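Local coordinates for protein ADP-ribosylating toxin CARDS (Mycoplasma pneumoniae, PDB 4TLV) that transfers ADP-ribose from NAD(+) to multiple target proteins as the main virulence factor of the bacterium and provokes vacuoles in mammalian cells, at residues V10-D14 and A59-F63; L15-I21 and R77-Y81; I50-E54 and L228-C232; L151-V157 and V170-N176. All blocks are in the same frame, centred on the assembly; numbering follows the deposited sequence. Where two conformers were deposited one is given.

Interaction 1. Residues V10-D14 and A59-F63; sequences VYRVD and AIRFF
Val13 is the side chain that joins the strand to the end of helix 56-60 and the residues that follow it: CG2 packs on Ala59 and Ile60, while CB and CG1 both meet the outer edge atoms of Phe62. Its CG1 stands opposite the backbone N (chi1 173°), and this rotation places CG2 on the N side, where it packs against Ala59 O at 3.5 Å and Ile60 CA at 3.8 Å. The branch point faces Phe62 instead: Val13 CB lies near the plane of the ring, 3.8 Å from Phe62 CE1, so the aromatic presents its edge. Phe62 reaches this position with CG placed between its own N and carbonyl carbon (chi1 77°), while Phe63 CB sits over the centre of one ring face. Val13 CG1 also comes within 4.4 Å of Phe63 CD1, a looser contact.

Two residues earlier, Tyr11 and Ala59 meet through their CB atoms at 3.9 Å, while the phenol ring leads away from residues 59-63. No direct hydrogen bond spans the segments. A water does the work, accepting from Val13 N at 2.9 Å and donating to Ala59 O at 2.8 Å, thereby satisfying two buried backbone groups. Arg12 points to the other side of the strand, where NE and NH2 both grip Asp14 OD2 and NH1 bonds Ser51 O.

Strand 9-14 is an edge strand of the five-stranded sheet of the mART domain, beside strand 76-84, and Tyr11 also pairs through its backbone with Ser53 of strand 49-53. Helix 56-60 and the residues after it pack against the side of the strand that carries Val13, Ile60 and Phe63 continuing to Thr173 on strand 168-181.

Interaction 2. Residues L15-I21 and R77-Y81; sequences LRSPEEI and RAYLY
Leu15 and Ala78 bring the two backbones to their closest, with CA atoms 4.5 Å apart, just where the chain leaves strand 9-14 and turns into a helix; residues 77-81 remain extended. Ser17 occupies the N-cap position, and its O accepts from Ile21 N in the first helical turn. A water donates to Leu15 O at 2.7 Å and more weakly to Arg77 O.

Two tyrosines from the strand carry most of the side-chain contact. Pro18 CD stands almost exactly over the centre of the Tyr79 ring, 3.5 Å from the centroid and 6° off the normal, a CH-pi contact in which the two side chains cross at about a right angle. Tyr81 OH donates a short 2.5 Å hydrogen bond to Arg16 O, approaching 30° out of the carbonyl plane. One face of the Tyr81 ring receives Ile21 CG2, 4.0 Å from the centroid. Where the backbones come closest, Leu15 CD1 rests on Ala78 CB at 3.8 Å.

The start of helix 18-24 is thereby fastened across strand 76-84. Pro18 and Tyr81 both touch Ala149 on strand 146-156, and Phe26 meets Tyr81 edge-to-face.

Interaction 3. Residues I50-E54 and L228-C232; sequences ISTSE and LSFAC
Ser51 and Phe230 bury the most surface here, with Ser229 next, where a short helix packs on a strand of the ADP-ribosyltransferase fold. The sequence Ser51-Thr52-Ser53 matches the Ser-Thr-Ser motif of the cholera and pertussis toxin group. Residues 228-232 belong to the stretch thought to form the NAD(+)-binding pocket.

Ser51 directs its side chain at the helix. With OG lodged between the backbone N and the carbonyl carbon (chi1 58°), the Ser51 OG hydroxyl lies 3.2 Å from Ser229 O, at most a weak hydrogen bond. The methylene does the apolar half of the work: Ser51 CB is 3.6 Å from Phe230 CE1, approaching the ring obliquely.

Phe230 leaves the helix to one side, but its ring swings back to the strand, CG lying anti to the carbonyl carbon (chi1 -82°). The far end of the ring reaches the strand backbone, Phe230 CZ 3.7 Å from Thr52 O. The ring also touches Gln132 and Glu134. Ser229 faces the strand through its CB, 3.6 Å from Ser51 OG; Ser229 was modelled in two conformations.

Strand 134-138 pairs with strand 49-53, Thr52 OG1 bonding Trp135 O, and Ser53 OG bonds Gln132 O in the loop just before strand 134-138. The helix is held at its end by the Cys232-Cys249 disulfide, and within the turn Cys232 N donates to Leu228 O at 2.8 Å. Near the plane of the Phe230 ring, Ser53 CB meets its edge 4.0 Å from Phe230 CE2.

Interaction 4. Residues L151-V157 and V170-N176; sequences LVDAVPV and VETTRIN
Backbone hydrogen bonds zip Val155 to Thr172 and Asp153 to Arg174, the two hydrogen-bonded pairs of an antiparallel hairpin. Thr172 N donates to Val155 O at 2.8 Å and Arg174 N to Asp153 O at the same length, each answered by a bond in return. Asn176 N to Leu151 O and Val157 N to Val170 O extend the ladder at its ends, and at each end a water links the strands once more. At the non-hydrogen-bonded pairs, CA-H groups such as those of Val152 and Ala154 point at the carbonyls of Arg174 and Thr172.

The ionic contact lies on the face shared by Asp153, Val155, Thr172 and Arg174. Arg174 grips the carboxylate side-on: NE meets Asp153 OD1 at 3.1 Å and NH2 meets OD2 at 2.7 Å, and both oxygens are approached on the syn side. Carboxylate and guanidinium are nearly coplanar, 10° apart, and the NE bond is almost straight (172°). The bend of the arginine chain at chi3 (-50°) turns the guanidinium to Asp153. Asn176 ND2 adds a weak bond to Asp153 OD2 at 3.4 Å.

Apolar contacts are lighter. Val152 CG1 and Ile175 CG1 lie side by side at 4.1 Å on the opposite face, where Ile60 touches Val152 and Thr173; Val157 CG2 meets Val170 CG1 at 3.8 Å.

Glu171 lies alongside Pro156, its OE1 3.3 Å from Pro156 N, a contact without a hydrogen bond because proline N has no hydrogen.

Two-point pairing of the carboxylate with one arginine fixes both groups' rotation and probably favours the charged form of Asp153, adding a cross-strand tie to the backbone ladder.

Interactions 1 and 3 are buried, whereas interactions 2 and 4 are partly exposed. Interactions 1, 2 and 4 all build on the five-stranded sheet: strand 9-14 of interaction 1 bonds through its backbone to strand 76-84 of interaction 2, which in turn pairs with strand 146-156 of interaction 4. Interaction 3 sets a helix on strand 49-53 of a separate three-stranded sheet and meets interaction 1 where Phe62 packs on Phe230; it does not touch interactions 2 or 4. Chemistry follows position: apolar packing with one bridging water in interaction 1, CH-pi contacts and a tyrosine hydroxyl bond to a backbone carbonyl in interaction 2, small serines against a ring in interaction 3, and paired backbones with a salt bridge in interaction 4.

Interaction 1. Residues V10-D14 and A59-F63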
loop_
_atom_site.group_PDB
_atom_site.type_symbol
_atom_site.label_atom_id
_atom_site.label_comp_id
_atom_site.label_asym_id
_atom_site.label_seq_id
_atom_site.Cartn_x
_atom_site.Cartn_y
_atom_site.Cartn_z
ATOM N N VAL A 10 -11.218 7.106 -8.838
ATOM C CA VAL A 10 -9.829 6.716 -9.019
ATOM C C VAL A 10 -9.136 7.866 -9.758
ATOM O O VAL A 10 -9.796 8.823 -10.158
ATOM C CB VAL A 10 -9.685 5.375 -9.783
ATOM C CG1 VAL A 10 -10.211 4.211 -8.935
ATOM C CG2 VAL A 10 -10.385 5.408 -11.138
ATOM N N TYR A 11 -7.819 7.779 -9.934
ATOM C CA TYR A 11 -7.031 8.920 -10.436
ATOM C C TYR A 11 -5.991 8.469 -11.428
ATOM O O TYR A 11 -5.448 7.366 -11.319
ATOM C CB TYR A 11 -6.315 9.625 -9.276
ATOM C CG TYR A 11 -7.311 10.101 -8.274
ATOM C CD1 TYR A 11 -7.890 11.354 -8.403
ATOM C CD2 TYR A 11 -7.728 9.273 -7.230
ATOM C CE1 TYR A 11 -8.845 11.784 -7.515
ATOM C CE2 TYR A 11 -8.706 9.702 -6.337
ATOM C CZ TYR A 11 -9.253 10.965 -6.495
ATOM O OH TYR A 11 -10.215 11.423 -5.619
ATOM N N ARG A 12 -5.670 9.350 -12.363
ATOM C CA ARG A 12 -4.699 9.014 -13.388
ATOM C C ARG A 12 -4.001 10.282 -13.857
ATOM O O ARG A 12 -4.659 11.284 -14.162
ATOM C CB ARG A 12 -5.409 8.368 -14.581
ATOM C CG ARG A 12 -4.442 7.913 -15.699
ATOM C CD ARG A 12 -5.226 7.446 -16.937
ATOM N NE ARG A 12 -4.360 7.395 -18.115
ATOM C CZ ARG A 12 -3.557 6.381 -18.413
ATOM N NH1 ARG A 12 -3.497 5.308 -17.624
ATOM N NH2 ARG A 12 -2.796 6.448 -19.501
ATOM N N VAL A 13 -2.674 10.234 -13.910
ATOM C CA VAL A 13 -1.891 11.346 -14.449
ATOM C C VAL A 13 -1.613 11.042 -15.919
ATOM O O VAL A 13 -1.169 9.944 -16.265
ATOM C CB VAL A 13 -0.554 11.517 -13.669
ATOM C CG1 VAL A 13 0.358 12.581 -14.333
ATOM C CG2 VAL A 13 -0.826 11.859 -12.197
ATOM N N ASP A 14 -1.886 12.007 -16.790
ATOM C CA ASP A 14 -1.769 11.795 -18.221
ATOM C C ASP A 14 -1.310 13.118 -18.827
ATOM O O ASP A 14 -1.711 14.174 -18.368
ATOM C CB ASP A 14 -3.143 11.395 -18.777
ATOM C CG ASP A 14 -3.061 10.686 -20.106
ATOM O OD1 ASP A 14 -2.615 11.309 -21.092
ATOM O OD2 ASP A 14 -3.474 9.506 -20.179
ATOM N N ALA A 59 -1.153 7.793 -7.846
ATOM C CA ALA A 59 -1.211 8.079 -9.283
ATOM C C ALA A 59 -0.036 8.959 -9.727
ATOM O O ALA A 59 0.403 8.876 -10.870
ATOM C CB ALA A 59 -2.535 8.759 -9.662
ATOM N N ILE A 60 0.441 9.829 -8.841
ATOM C CA ILE A 60 1.420 10.838 -9.261
ATOM C C ILE A 60 2.864 10.480 -8.897
ATOM O O ILE A 60 3.810 11.149 -9.336
ATOM C CB ILE A 60 1.058 12.265 -8.748
ATOM C CG1 ILE A 60 1.887 13.324 -9.489
ATOM C CG2 ILE A 60 1.323 12.385 -7.266
ATOM C CD1 ILE A 60 1.355 14.756 -9.308
ATOM N N ARG A 61 3.050 9.406 -8.134
ATOM C CA ARG A 61 4.409 9.032 -7.701
ATOM C C ARG A 61 5.428 8.933 -8.848
ATOM O O ARG A 61 6.556 9.454 -8.733
ATOM C CB ARG A 61 4.393 7.744 -6.869
ATOM C CG ARG A 61 5.787 7.233 -6.407
ATOM C CD ARG A 61 6.614 8.303 -5.686
ATOM N NE ARG A 61 7.948 7.781 -5.392
ATOM C CZ ARG A 61 8.948 7.744 -6.275
ATOM N NH1 ARG A 61 8.766 8.225 -7.498
ATOM N NH2 ARG A 61 10.135 7.226 -5.930
ATOM N N PHE A 62 5.064 8.277 -9.952
ATOM C CA PHE A 62 6.035 8.076 -11.043
ATOM C C PHE A 62 6.504 9.431 -11.554
ATOM O O PHE A 62 7.632 9.578 -12.021
ATOM C CB PHE A 62 5.434 7.276 -12.219
ATOM C CG PHE A 62 4.526 8.093 -13.109
ATOM C CD1 PHE A 62 3.188 8.284 -12.773
ATOM C CD2 PHE A 62 5.012 8.698 -14.261
ATOM C CE1 PHE A 62 2.341 9.057 -13.569
ATOM C CE2 PHE A 62 4.163 9.482 -15.073
ATOM C CZ PHE A 62 2.827 9.652 -14.723
ATOM N N PHE A 63 5.617 10.411 -11.460
ATOM C CA PHE A 63 5.848 11.726 -12.037
ATOM C C PHE A 63 6.910 12.515 -11.247
ATOM O O PHE A 63 7.449 13.512 -11.740
ATOM C CB PHE A 63 4.505 12.478 -12.115
ATOM C CG PHE A 63 4.522 13.668 -13.030
ATOM C CD1 PHE A 63 4.697 13.509 -14.392
ATOM C CD2 PHE A 63 4.329 14.944 -12.527
ATOM C CE1 PHE A 63 4.693 14.606 -15.240
ATOM C CE2 PHE A 63 4.330 16.041 -13.367
ATOM C CZ PHE A 63 4.513 15.868 -14.727
HETATM O O HOH W 1 -1.177 7.910 -12.946
#

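Interaction 2. Residues L15-I21 and R77-Y81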
loop_
_atom_site.group_PDB
_atom_site.type_symbol
_atom_site.label_atom_id
_atom_site.label_comp_id
_atom_site.label_asym_id
_atom_site.label_seq_id
_atom_site.Cartn_x
_atom_site.Cartn_y
_atom_site.Cartn_z
ATOM N N LEU A 15 -0.461 13.066 -19.845
ATOM C CA LEU A 15 0.045 14.301 -20.446
ATOM C C LEU A 15 -0.973 14.962 -21.382
ATOM O O LEU A 15 -0.845 16.139 -21.711
ATOM C CB LEU A 15 1.385 14.055 -21.151
ATOM C CG LEU A 15 2.585 14.170 -20.195
ATOM C CD1 LEU A 15 2.560 13.085 -19.144
ATOM C CD2 LEU A 15 3.912 14.153 -20.948
ATOM N N ARG A 16 -1.998 14.219 -21.792
ATOM C CA ARG A 16 -3.045 14.798 -22.630
ATOM C C ARG A 16 -3.865 15.821 -21.845
ATOM O O ARG A 16 -4.161 15.626 -20.665
ATOM C CB ARG A 16 -3.952 13.714 -23.195
ATOM C CG ARG A 16 -3.227 12.712 -24.073
ATOM C CD ARG A 16 -4.192 11.682 -24.624
ATOM N NE ARG A 16 -3.483 10.581 -25.269
ATOM C CZ ARG A 16 -3.219 10.525 -26.571
ATOM N NH1 ARG A 16 -3.617 11.507 -27.370
ATOM N NH2 ARG A 16 -2.565 9.484 -27.075
ATOM N N SER A 17 -4.234 16.909 -22.514
ATOM C CA SER A 17 -4.932 18.031 -21.888
ATOM C C SER A 17 -6.413 17.762 -21.643
ATOM O O SER A 17 -7.012 16.900 -22.275
ATOM C CB SER A 17 -4.796 19.275 -22.775
ATOM O OG SER A 17 -5.505 19.077 -23.982
ATOM N N PRO A 18 -7.009 18.503 -20.709
ATOM C CA PRO A 18 -8.433 18.281 -20.441
ATOM C C PRO A 18 -9.301 18.503 -21.675
ATOM O O PRO A 18 -10.344 17.853 -21.822
ATOM C CB PRO A 18 -8.738 19.304 -19.345
ATOM C CG PRO A 18 -7.445 19.444 -18.618
ATOM C CD PRO A 18 -6.390 19.377 -19.701
ATOM N N GLU A 19 -8.877 19.389 -22.571
ATOM C CA GLU A 19 -9.671 19.614 -23.767
ATOM C C GLU A 19 -9.904 18.284 -24.479
ATOM O O GLU A 19 -11.016 17.991 -24.920
ATOM C CB GLU A 19 -8.999 20.618 -24.707
ATOM C CG GLU A 19 -9.811 20.887 -25.970
ATOM C CD GLU A 19 -9.020 21.637 -27.030
ATOM O OE1 GLU A 19 -7.930 22.159 -26.702
ATOM O OE2 GLU A 19 -9.485 21.700 -28.190
ATOM N N GLU A 20 -8.862 17.466 -24.579
ATOM C CA GLU A 20 -9.003 16.167 -25.238
ATOM C C GLU A 20 -9.722 15.123 -24.367
ATOM O O GLU A 20 -10.665 14.469 -24.809
ATOM C CB GLU A 20 -7.637 15.623 -25.635
ATOM C CG GLU A 20 -7.725 14.343 -26.453
ATOM C CD GLU A 20 -6.355 13.747 -26.756
ATOM O OE1 GLU A 20 -5.330 14.464 -26.626
ATOM O OE2 GLU A 20 -6.308 12.558 -27.130
ATOM N N ILE A 21 -9.251 14.959 -23.137
ATOM C CA ILE A 21 -9.778 13.930 -22.237
ATOM C C ILE A 21 -11.239 14.169 -21.855
ATOM O O ILE A 21 -12.036 13.233 -21.826
ATOM C CB ILE A 21 -8.930 13.832 -20.951
ATOM C CG1 ILE A 21 -7.457 13.531 -21.290
ATOM C CG2 ILE A 21 -9.529 12.791 -19.975
ATOM C CD1 ILE A 21 -7.253 12.282 -22.149
ATOM N N ARG A 77 5.288 18.880 -16.854
ATOM C CA ARG A 77 3.879 19.188 -16.567
ATOM C C ARG A 77 2.938 18.126 -17.140
ATOM O O ARG A 77 3.224 17.527 -18.169
ATOM C CB ARG A 77 3.476 20.535 -17.173
ATOM C CG ARG A 77 3.990 21.762 -16.445
ATOM C CD ARG A 77 3.349 23.037 -17.014
ATOM N NE ARG A 77 3.718 24.220 -16.236
ATOM C CZ ARG A 77 4.192 25.351 -16.758
ATOM N NH1 ARG A 77 4.351 25.471 -18.072
ATOM N NH2 ARG A 77 4.506 26.369 -15.963
ATOM N N ALA A 78 1.807 17.914 -16.474
ATOM C CA ALA A 78 0.828 16.903 -16.893
ATOM C C ALA A 78 -0.476 17.237 -16.196
ATOM O O ALA A 78 -0.582 18.296 -15.573
ATOM C CB ALA A 78 1.302 15.496 -16.490
ATOM N N TYR A 79 -1.474 16.359 -16.310
ATOM C CA TYR A 79 -2.752 16.589 -15.650
ATOM C C TYR A 79 -3.150 15.411 -14.799
ATOM O O TYR A 79 -2.976 14.270 -15.204
ATOM C CB TYR A 79 -3.845 16.874 -16.670
ATOM C CG TYR A 79 -3.550 18.134 -17.430
ATOM C CD1 TYR A 79 -3.934 19.365 -16.926
ATOM C CD2 TYR A 79 -2.835 18.094 -18.618
ATOM C CE1 TYR A 79 -3.646 20.530 -17.600
ATOM C CE2 TYR A 79 -2.530 19.254 -19.297
ATOM C CZ TYR A 79 -2.944 20.470 -18.783
ATOM O OH TYR A 79 -2.654 21.633 -19.462
ATOM N N LEU A 80 -3.666 15.701 -13.614
ATOM C CA LEU A 80 -4.230 14.669 -12.754
ATOM C C LEU A 80 -5.717 14.642 -13.019
ATOM O O LEU A 80 -6.389 15.663 -12.880
ATOM C CB LEU A 80 -3.991 15.012 -11.293
ATOM C CG LEU A 80 -4.713 14.148 -10.251
ATOM C CD1 LEU A 80 -4.110 12.743 -10.233
ATOM C CD2 LEU A 80 -4.588 14.799 -8.895
ATOM N N TYR A 81 -6.229 13.479 -13.410
ATOM C CA TYR A 81 -7.655 13.324 -13.650
ATOM C C TYR A 81 -8.343 12.522 -12.560
ATOM O O TYR A 81 -7.839 11.478 -12.131
ATOM C CB TYR A 81 -7.878 12.623 -14.979
ATOM C CG TYR A 81 -7.450 13.474 -16.131
ATOM C CD1 TYR A 81 -8.275 14.492 -16.600
ATOM C CD2 TYR A 81 -6.218 13.290 -16.740
ATOM C CE1 TYR A 81 -7.888 15.285 -17.656
ATOM C CE2 TYR A 81 -5.818 14.094 -17.795
ATOM C CZ TYR A 81 -6.660 15.081 -18.250
ATOM O OH TYR A 81 -6.287 15.890 -19.298
HETATM O O HOH W 2 0.979 17.866 -20.665
#

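Interaction 3. Residues I50-E54 and L228-C232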
loop_
_atom_site.group_PDB
_atom_site.type_symbol
_atom_site.label_atom_id
_atom_site.label_comp_id
_atom_site.label_asym_id
_atom_site.label_seq_id
_atom_site.Cartn_x
_atom_site.Cartn_y
_atom_site.Cartn_z
ATOM N N ILE A 50 -6.696 -0.150 -18.964
ATOM C CA ILE A 50 -6.184 1.203 -18.680
ATOM C C ILE A 50 -5.955 1.378 -17.178
ATOM O O ILE A 50 -6.833 1.082 -16.375
ATOM C CB ILE A 50 -7.148 2.285 -19.167
ATOM C CG1 ILE A 50 -7.323 2.200 -20.689
ATOM C CG2 ILE A 50 -6.637 3.684 -18.800
ATOM C CD1 ILE A 50 -8.397 3.158 -21.213
ATOM N N SER A 51 -4.779 1.875 -16.800
ATOM C CA SER A 51 -4.429 1.985 -15.380
ATOM C C SER A 51 -4.904 3.275 -14.723
ATOM O O SER A 51 -4.868 4.355 -15.321
ATOM C CB SER A 51 -2.914 1.859 -15.189
ATOM O OG SER A 51 -2.262 2.867 -15.958
ATOM N N THR A 52 -5.350 3.137 -13.480
ATOM C CA THR A 52 -5.683 4.264 -12.624
ATOM C C THR A 52 -5.270 3.858 -11.213
ATOM O O THR A 52 -4.933 2.704 -10.953
ATOM C CB THR A 52 -7.212 4.553 -12.588
ATOM O OG1 THR A 52 -7.879 3.481 -11.898
ATOM C CG2 THR A 52 -7.803 4.709 -14.002
ATOM N N SER A 53 -5.310 4.806 -10.292
ATOM C CA SER A 53 -4.893 4.543 -8.922
ATOM C C SER A 53 -6.000 4.959 -7.939
ATOM O O SER A 53 -6.772 5.873 -8.207
ATOM C CB SER A 53 -3.594 5.300 -8.627
ATOM O OG SER A 53 -3.234 5.146 -7.266
ATOM N N GLU A 54 -6.085 4.273 -6.805
ATOM C CA GLU A 54 -7.095 4.593 -5.814
ATOM C C GLU A 54 -6.852 5.958 -5.149
ATOM O O GLU A 54 -7.773 6.547 -4.612
ATOM C CB GLU A 54 -7.159 3.481 -4.756
ATOM C CG GLU A 54 -8.497 3.380 -4.032
ATOM C CD GLU A 54 -8.545 2.168 -3.102
ATOM O OE1 GLU A 54 -8.508 1.018 -3.597
ATOM O OE2 GLU A 54 -8.608 2.367 -1.875
ATOM N N LEU A 228 5.002 0.311 -16.773
ATOM C CA LEU A 228 4.988 1.254 -17.880
ATOM C C LEU A 228 3.595 1.857 -18.125
ATOM O O LEU A 228 3.476 2.948 -18.685
ATOM C CB LEU A 228 5.547 0.596 -19.146
ATOM C CG LEU A 228 7.084 0.496 -19.207
ATOM C CD1 LEU A 228 7.695 -0.290 -18.037
ATOM C CD2 LEU A 228 7.515 -0.101 -20.553
ATOM N N SER A 229 2.537 1.180 -17.699
ATOM C CA SER A 229 1.215 1.692 -17.921
ATOM C C SER A 229 1.083 3.056 -17.039
ATOM O O SER A 229 0.348 3.960 -17.416
ATOM C CB SER A 229 0.088 0.717 -17.574
ATOM O OG SER A 229 0.189 0.308 -16.217
ATOM N N PHE A 230 1.794 3.125 -15.915
ATOM C CA PHE A 230 1.847 4.347 -15.112
ATOM C C PHE A 230 2.877 5.348 -15.671
ATOM O O PHE A 230 2.572 6.533 -15.864
ATOM C CB PHE A 230 2.180 4.026 -13.641
ATOM C CG PHE A 230 0.984 3.585 -12.824
ATOM C CD1 PHE A 230 0.396 2.342 -13.034
ATOM C CD2 PHE A 230 0.452 4.407 -11.846
ATOM C CE1 PHE A 230 -0.723 1.937 -12.301
ATOM C CE2 PHE A 230 -0.667 4.003 -11.097
ATOM C CZ PHE A 230 -1.259 2.772 -11.334
ATOM N N ALA A 231 4.094 4.871 -15.918
ATOM C CA ALA A 231 5.214 5.764 -16.277
ATOM C C ALA A 231 5.190 6.278 -17.724
ATOM O O ALA A 231 5.847 7.282 -18.038
ATOM C CB ALA A 231 6.532 5.091 -15.996
ATOM N N CYS A 232 4.470 5.579 -18.602
ATOM C CA CYS A 232 4.378 5.976 -20.012
ATOM C C CYS A 232 2.909 6.122 -20.399
ATOM O O CYS A 232 2.416 5.369 -21.234
ATOM C CB CYS A 232 5.020 4.921 -20.916
ATOM S SG CYS A 232 6.528 4.150 -20.305
#

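Interaction 4. Residues L151-V157 and V170-N176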
loop_
_atom_site.group_PDB
_atom_site.type_symbol
_atom_site.label_atom_id
_atom_site.label_comp_id
_atom_site.label_asym_id
_atom_site.label_seq_id
_atom_site.Cartn_x
_atom_site.Cartn_y
_atom_site.Cartn_z
ATOM N N LEU A 151 -3.800 20.732 -13.104
ATOM C CA LEU A 151 -2.453 20.801 -13.655
ATOM C C LEU A 151 -1.471 20.340 -12.583
ATOM O O LEU A 151 -1.552 20.780 -11.438
ATOM C CB LEU A 151 -2.124 22.239 -14.075
ATOM C CG LEU A 151 -0.682 22.471 -14.521
ATOM C CD1 LEU A 151 -0.358 21.680 -15.785
ATOM C CD2 LEU A 151 -0.424 23.961 -14.728
ATOM N N VAL A 152 -0.562 19.437 -12.928
ATOM C CA VAL A 152 0.451 19.032 -11.952
ATOM C C VAL A 152 1.817 19.280 -12.547
ATOM O O VAL A 152 1.982 19.259 -13.763
ATOM C CB VAL A 152 0.333 17.554 -11.539
ATOM C CG1 VAL A 152 -1.058 17.273 -10.985
ATOM C CG2 VAL A 152 0.628 16.645 -12.715
ATOM N N ASP A 153 2.794 19.536 -11.690
ATOM C CA ASP A 153 4.159 19.705 -12.165
ATOM C C ASP A 153 5.153 19.049 -11.212
ATOM O O ASP A 153 4.833 18.746 -10.053
ATOM C CB ASP A 153 4.488 21.188 -12.421
ATOM C CG ASP A 153 4.392 22.041 -11.166
ATOM O OD1 ASP A 153 4.470 21.488 -10.057
ATOM O OD2 ASP A 153 4.265 23.279 -11.286
ATOM N N ALA A 154 6.345 18.788 -11.725
ATOM C CA ALA A 154 7.407 18.238 -10.908
ATOM C C ALA A 154 8.451 19.334 -10.785
ATOM O O ALA A 154 8.845 19.914 -11.794
ATOM C CB ALA A 154 8.001 17.016 -11.574
ATOM N N VAL A 155 8.892 19.612 -9.565
ATOM C CA VAL A 155 9.910 20.631 -9.322
ATOM C C VAL A 155 10.994 20.129 -8.366
ATOM O O VAL A 155 10.726 19.324 -7.468
ATOM C CB VAL A 155 9.268 21.906 -8.749
ATOM C CG1 VAL A 155 8.313 22.508 -9.761
ATOM C CG2 VAL A 155 8.536 21.584 -7.459
ATOM N N PRO A 156 12.234 20.612 -8.544
ATOM C CA PRO A 156 13.305 20.173 -7.642
ATOM C C PRO A 156 13.096 20.687 -6.214
ATOM O O PRO A 156 12.610 21.801 -6.017
ATOM C CB PRO A 156 14.575 20.805 -8.238
ATOM C CG PRO A 156 14.098 21.896 -9.163
ATOM C CD PRO A 156 12.695 21.546 -9.592
ATOM N N VAL A 157 13.501 19.886 -5.239
ATOM C CA VAL A 157 13.523 20.298 -3.839
ATOM C C VAL A 157 14.755 21.177 -3.551
ATOM O O VAL A 157 15.870 20.822 -3.910
ATOM C CB VAL A 157 13.535 19.063 -2.924
ATOM C CG1 VAL A 157 13.626 19.470 -1.443
ATOM C CG2 VAL A 157 12.267 18.207 -3.178
ATOM N N VAL A 170 16.868 15.638 -6.776
ATOM C CA VAL A 170 15.664 15.328 -6.015
ATOM C C VAL A 170 14.495 16.201 -6.446
ATOM O O VAL A 170 14.568 17.428 -6.386
ATOM C CB VAL A 170 15.901 15.522 -4.496
ATOM C CG1 VAL A 170 14.631 15.223 -3.707
ATOM C CG2 VAL A 170 17.061 14.644 -4.001
ATOM N N GLU A 171 13.413 15.550 -6.866
ATOM C CA GLU A 171 12.219 16.228 -7.321
ATOM C C GLU A 171 11.036 15.891 -6.429
ATOM O O GLU A 171 10.994 14.825 -5.808
ATOM C CB GLU A 171 11.859 15.779 -8.741
ATOM C CG GLU A 171 12.937 16.009 -9.763
ATOM C CD GLU A 171 12.950 17.431 -10.292
ATOM O OE1 GLU A 171 11.864 18.005 -10.523
ATOM O OE2 GLU A 171 14.059 17.961 -10.487
ATOM N N THR A 172 10.058 16.783 -6.409
ATOM C CA THR A 172 8.766 16.459 -5.828
ATOM C C THR A 172 7.692 16.909 -6.817
ATOM O O THR A 172 8.008 17.439 -7.885
ATOM C CB THR A 172 8.603 17.062 -4.406
ATOM O OG1 THR A 172 7.439 16.506 -3.785
ATOM C CG2 THR A 172 8.494 18.581 -4.443
ATOM N N THR A 173 6.432 16.664 -6.500
ATOM C CA THR A 173 5.352 17.027 -7.401
ATOM C C THR A 173 4.445 18.014 -6.706
ATOM O O THR A 173 4.438 18.111 -5.479
ATOM C CB THR A 173 4.540 15.796 -7.831
ATOM O OG1 THR A 173 4.063 15.122 -6.661
ATOM C CG2 THR A 173 5.425 14.832 -8.620
ATOM N N ARG A 174 3.694 18.766 -7.496
ATOM C CA ARG A 174 2.720 19.693 -6.949
ATOM C C ARG A 174 1.403 19.550 -7.698
ATOM O O ARG A 174 1.386 19.421 -8.926
ATOM C CB ARG A 174 3.233 21.132 -7.060
ATOM C CG ARG A 174 4.496 21.399 -6.255
ATOM C CD ARG A 174 4.837 22.877 -6.295
ATOM N NE ARG A 174 4.818 23.364 -7.668
ATOM C CZ ARG A 174 4.882 24.648 -8.004
ATOM N NH1 ARG A 174 4.973 25.576 -7.059
ATOM N NH2 ARG A 174 4.856 25.003 -9.284
ATOM N N ILE A 175 0.303 19.553 -6.957
ATOM C CA ILE A 175 -1.006 19.608 -7.585
ATOM C C ILE A 175 -1.500 21.056 -7.535
ATOM O O ILE A 175 -1.817 21.592 -6.477
ATOM C CB ILE A 175 -1.996 18.654 -6.904
ATOM C CG1 ILE A 175 -1.418 17.233 -6.887
ATOM C CG2 ILE A 175 -3.360 18.688 -7.625
ATOM C CD1 ILE A 175 -2.258 16.231 -6.124
ATOM N N ASN A 176 -1.542 21.694 -8.691
ATOM C CA ASN A 176 -1.892 23.107 -8.746
ATOM C C ASN A 176 -3.401 23.388 -8.781
ATOM O O ASN A 176 -4.147 22.728 -9.510
ATOM C CB ASN A 176 -1.198 23.736 -9.949
ATOM C CG ASN A 176 0.312 23.577 -9.877
ATOM O OD1 ASN A 176 0.947 24.038 -8.925
ATOM N ND2 ASN A 176 0.890 22.893 -10.863
HETATM O O HOH W 3 -5.157 23.041 -11.906
HETATM O O HOH W 4 16.777 19.176 -5.707
#